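Local coordinates for 2',5'-phosphodiesterase 12 (Homo sapiens, PDB 4Z0V), which belongs to the endonuclease/exonuclease/phosphatase family and carries a magnesium ion in its DNase I-like domain, alongside an N-terminal domain of the E-set clan, at residues R127-N132 / K168-Y173. Sequence-based numbering, arbitrary orientation.
Sequences RTVSYN and KELTGY
V129 is the central bump of the strand, and its two methyls face the seam between the side chains of L170 and Y173, one against each. CG1 reaches L170 CD2 at 4.1 Å, while CG2 lies against Y173 CD2, the valine and tyrosine side chains crossing at about a right angle. L170 CD2 is shared: it also fits the angle between V129 and Y131, touching the edge of the Y131 ring at CD2 (4.1 Å). With CG anti to the backbone N (chi1 -168°), the Y131 ring extends from the strand toward the helix, where E169 comes to meet it from the opposite direction. Y131 OH donates to E169 OE2 (2.8 Å) on the syn side of the carboxylate, and Y173 OH donates to E169 OE1 (2.6 Å) on the anti side, so two phenols fix the rotation of this buried carboxylate. Strand 125-132 lies inside one sheet of the DNase I-like sandwich, and helix 159-172 packs on its outer surface, segments 127-132 and 168-172 running nearly antiparallel (160°). L180 of the neighbouring strand and V434 on the other side widen the floor under L170 and Y173, respectively. At the far end, R127 is extended through CD and then bends, directing its guanidinium group to Y173. Its NH1 donates to Y173 O at 3.1 Å, at a bent 142°, while NE is held in a salt bridge by D436.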
ATOM      1  N   ARG A 127       4.898   7.854  10.429  1.00  8.52           N
ATOM      2  CA  ARG A 127       4.018   6.690  10.514  1.00  8.32           C
ATOM      3  C   ARG A 127       4.065   5.985   9.145  1.00 12.75           C
ATOM      4  O   ARG A 127       3.665   6.558   8.130  1.00 10.83           O
ATOM      5  CB  ARG A 127       2.585   7.073  10.895  1.00  9.94           C
ATOM      6  CG  ARG A 127       1.674   5.846  10.959  1.00 10.09           C
ATOM      7  CD  ARG A 127       0.368   6.144  11.643  1.00 11.39           C
ATOM      8  NE  ARG A 127       0.576   6.365  13.078  1.00 12.46           N
ATOM      9  CZ  ARG A 127      -0.122   7.208  13.831  1.00 19.96           C
ATOM     10  NH1 ARG A 127      -1.116   7.917  13.301  1.00 14.25           N
ATOM     11  NH2 ARG A 127       0.173   7.356  15.116  1.00 12.97           N
ATOM     12  N   THR A 128       4.462   4.718   9.140  1.00  8.78           N
ATOM     13  CA  THR A 128       4.698   3.978   7.892  1.00  8.06           C
ATOM     14  C   THR A 128       3.813   2.753   7.831  1.00 11.28           C
ATOM     15  O   THR A 128       3.586   2.088   8.855  1.00 10.31           O
ATOM     16  CB  THR A 128       6.200   3.597   7.840  1.00 11.63           C
ATOM     17  OG1 THR A 128       6.978   4.786   7.974  1.00 13.00           O
ATOM     18  CG2 THR A 128       6.584   2.929   6.522  1.00 15.23           C
ATOM     19  N   VAL A 129       3.205   2.528   6.641  1.00  7.91           N
ATOM     20  CA  VAL A 129       2.310   1.388   6.411  1.00  6.39           C
ATOM     21  C   VAL A 129       2.864   0.559   5.269  1.00  9.84           C
ATOM     22  O   VAL A 129       3.320   1.130   4.275  1.00 12.49           O
ATOM     23  CB  VAL A 129       0.872   1.891   6.045  1.00 10.00           C
ATOM     24  CG1 VAL A 129      -0.049   0.713   5.662  1.00 10.58           C
ATOM     25  CG2 VAL A 129       0.256   2.726   7.179  1.00  9.88           C
ATOM     26  N   SER A 130       2.763  -0.764   5.352  1.00  7.91           N
ATOM     27  CA  SER A 130       3.069  -1.658   4.209  1.00  7.76           C
ATOM     28  C   SER A 130       1.916  -2.615   4.114  1.00 11.81           C
ATOM     29  O   SER A 130       1.566  -3.260   5.116  1.00  9.99           O
ATOM     30  CB  SER A 130       4.407  -2.386   4.342  1.00 10.77           C
ATOM     31  OG  SER A 130       4.637  -3.158   3.167  1.00 11.99           O
ATOM     32  N   TYR A 131       1.289  -2.704   2.919  1.00  8.68           N
ATOM     33  CA  TYR A 131       0.079  -3.535   2.838  1.00  8.45           C
ATOM     34  C   TYR A 131      -0.147  -4.098   1.450  1.00  9.77           C
ATOM     35  O   TYR A 131      -0.225  -3.333   0.500  1.00  9.06           O
ATOM     36  CB  TYR A 131      -1.104  -2.608   3.197  1.00  9.26           C
ATOM     37  CG  TYR A 131      -2.473  -3.198   3.476  1.00  9.33           C
ATOM     38  CD1 TYR A 131      -2.634  -4.563   3.730  1.00 11.32           C
ATOM     39  CD2 TYR A 131      -3.593  -2.370   3.621  1.00  9.35           C
ATOM     40  CE1 TYR A 131      -3.871  -5.084   4.120  1.00 12.13           C
ATOM     41  CE2 TYR A 131      -4.838  -2.885   3.987  1.00 10.00           C
ATOM     42  CZ  TYR A 131      -4.967  -4.240   4.259  1.00 12.89           C
ATOM     43  OH  TYR A 131      -6.186  -4.731   4.669  1.00 12.47           O
ATOM     44  N   ASN A 132      -0.299  -5.430   1.346  1.00  7.34           N
ATOM     45  CA  ASN A 132      -0.644  -6.079   0.082  1.00  6.72           C
ATOM     46  C   ASN A 132      -2.171  -6.120   0.131  1.00  9.81           C
ATOM     47  O   ASN A 132      -2.733  -6.794   1.003  1.00  8.17           O
ATOM     48  CB  ASN A 132       0.028  -7.471  -0.045  1.00  8.56           C
ATOM     49  CG  ASN A 132      -0.438  -8.243  -1.269  1.00 12.80           C
ATOM     50  OD1 ASN A 132      -1.619  -8.171  -1.651  1.00 11.18           O
ATOM     51  ND2 ASN A 132       0.471  -9.029  -1.894  1.00  8.67           N
ATOM     52  N   LYS A 168     -11.403   3.069   4.440  1.00 11.69           N
ATOM     53  CA  LYS A 168     -11.589   3.360   5.861  1.00 10.98           C
ATOM     54  C   LYS A 168     -10.314   2.988   6.648  1.00 12.02           C
ATOM     55  O   LYS A 168      -9.845   3.751   7.480  1.00 11.87           O
ATOM     56  CB  LYS A 168     -12.808   2.611   6.417  1.00 12.35           C
ATOM     57  CG  LYS A 168     -13.060   3.005   7.891  1.00 13.84           C
ATOM     58  CD  LYS A 168     -14.309   2.410   8.493  1.00 13.30           C
ATOM     59  CE  LYS A 168     -14.492   2.896   9.927  1.00 15.49           C
ATOM     60  NZ  LYS A 168     -15.783   2.363  10.467  1.00 17.11           N
ATOM     61  N   GLU A 169      -9.765   1.828   6.344  1.00  8.17           N
ATOM     62  CA  GLU A 169      -8.563   1.326   7.008  1.00  8.26           C
ATOM     63  C   GLU A 169      -7.383   2.279   6.840  1.00  9.56           C
ATOM     64  O   GLU A 169      -6.788   2.708   7.822  1.00 10.32           O
ATOM     65  CB  GLU A 169      -8.192  -0.060   6.475  1.00  8.46           C
ATOM     66  CG  GLU A 169      -6.950  -0.568   7.187  1.00  9.77           C
ATOM     67  CD  GLU A 169      -6.608  -2.004   6.886  1.00 14.42           C
ATOM     68  OE1 GLU A 169      -5.612  -2.495   7.462  1.00 16.09           O
ATOM     69  OE2 GLU A 169      -7.319  -2.632   6.070  1.00 14.21           O
ATOM     70  N   LEU A 170      -7.013   2.569   5.591  1.00  7.26           N
ATOM     71  CA  LEU A 170      -5.865   3.405   5.331  1.00  6.87           C
ATOM     72  C   LEU A 170      -6.042   4.808   5.794  1.00 10.30           C
ATOM     73  O   LEU A 170      -5.134   5.324   6.428  1.00 10.14           O
ATOM     74  CB  LEU A 170      -5.511   3.378   3.828  1.00  6.66           C
ATOM     75  CG  LEU A 170      -4.976   2.029   3.348  1.00 10.19           C
ATOM     76  CD1 LEU A 170      -4.655   2.092   1.844  1.00 10.79           C
ATOM     77  CD2 LEU A 170      -3.683   1.649   4.132  1.00  9.32           C
ATOM     78  N   THR A 171      -7.198   5.436   5.550  1.00  8.14           N
ATOM     79  CA  THR A 171      -7.368   6.822   6.011  1.00  8.25           C
ATOM     80  C   THR A 171      -7.369   6.908   7.537  1.00 12.67           C
ATOM     81  O   THR A 171      -6.837   7.872   8.087  1.00 12.60           O
ATOM     82  CB  THR A 171      -8.624   7.455   5.420  1.00 11.30           C
ATOM     83  OG1 THR A 171      -9.781   6.723   5.857  1.00 10.77           O
ATOM     84  CG2 THR A 171      -8.565   7.537   3.851  1.00 10.98           C
ATOM     85  N   GLY A 172      -7.889   5.866   8.184  1.00 11.41           N
ATOM     86  CA  GLY A 172      -7.917   5.753   9.636  1.00 10.48           C
ATOM     87  C   GLY A 172      -6.547   5.637  10.289  1.00 13.44           C
ATOM     88  O   GLY A 172      -6.409   5.984  11.466  1.00 11.23           O
ATOM     89  N   TYR A 173      -5.517   5.156   9.541  1.00 10.82           N
ATOM     90  CA  TYR A 173      -4.147   5.053  10.064  1.00  9.23           C
ATOM     91  C   TYR A 173      -3.474   6.402  10.195  1.00 13.25           C
ATOM     92  O   TYR A 173      -2.456   6.486  10.880  1.00 10.99           O
ATOM     93  CB  TYR A 173      -3.272   4.118   9.228  1.00  8.82           C
ATOM     94  CG  TYR A 173      -3.642   2.653   9.357  1.00  9.58           C
ATOM     95  CD1 TYR A 173      -4.078   2.120  10.576  1.00 11.73           C
ATOM     96  CD2 TYR A 173      -3.595   1.805   8.256  1.00  9.12           C
ATOM     97  CE1 TYR A 173      -4.396   0.766  10.702  1.00 11.32           C
ATOM     98  CE2 TYR A 173      -3.974   0.468   8.352  1.00  9.32           C
ATOM     99  CZ  TYR A 173      -4.381  -0.049   9.576  1.00 13.11           C
ATOM    100  OH  TYR A 173      -4.693  -1.383   9.673  1.00 13.18           O
TER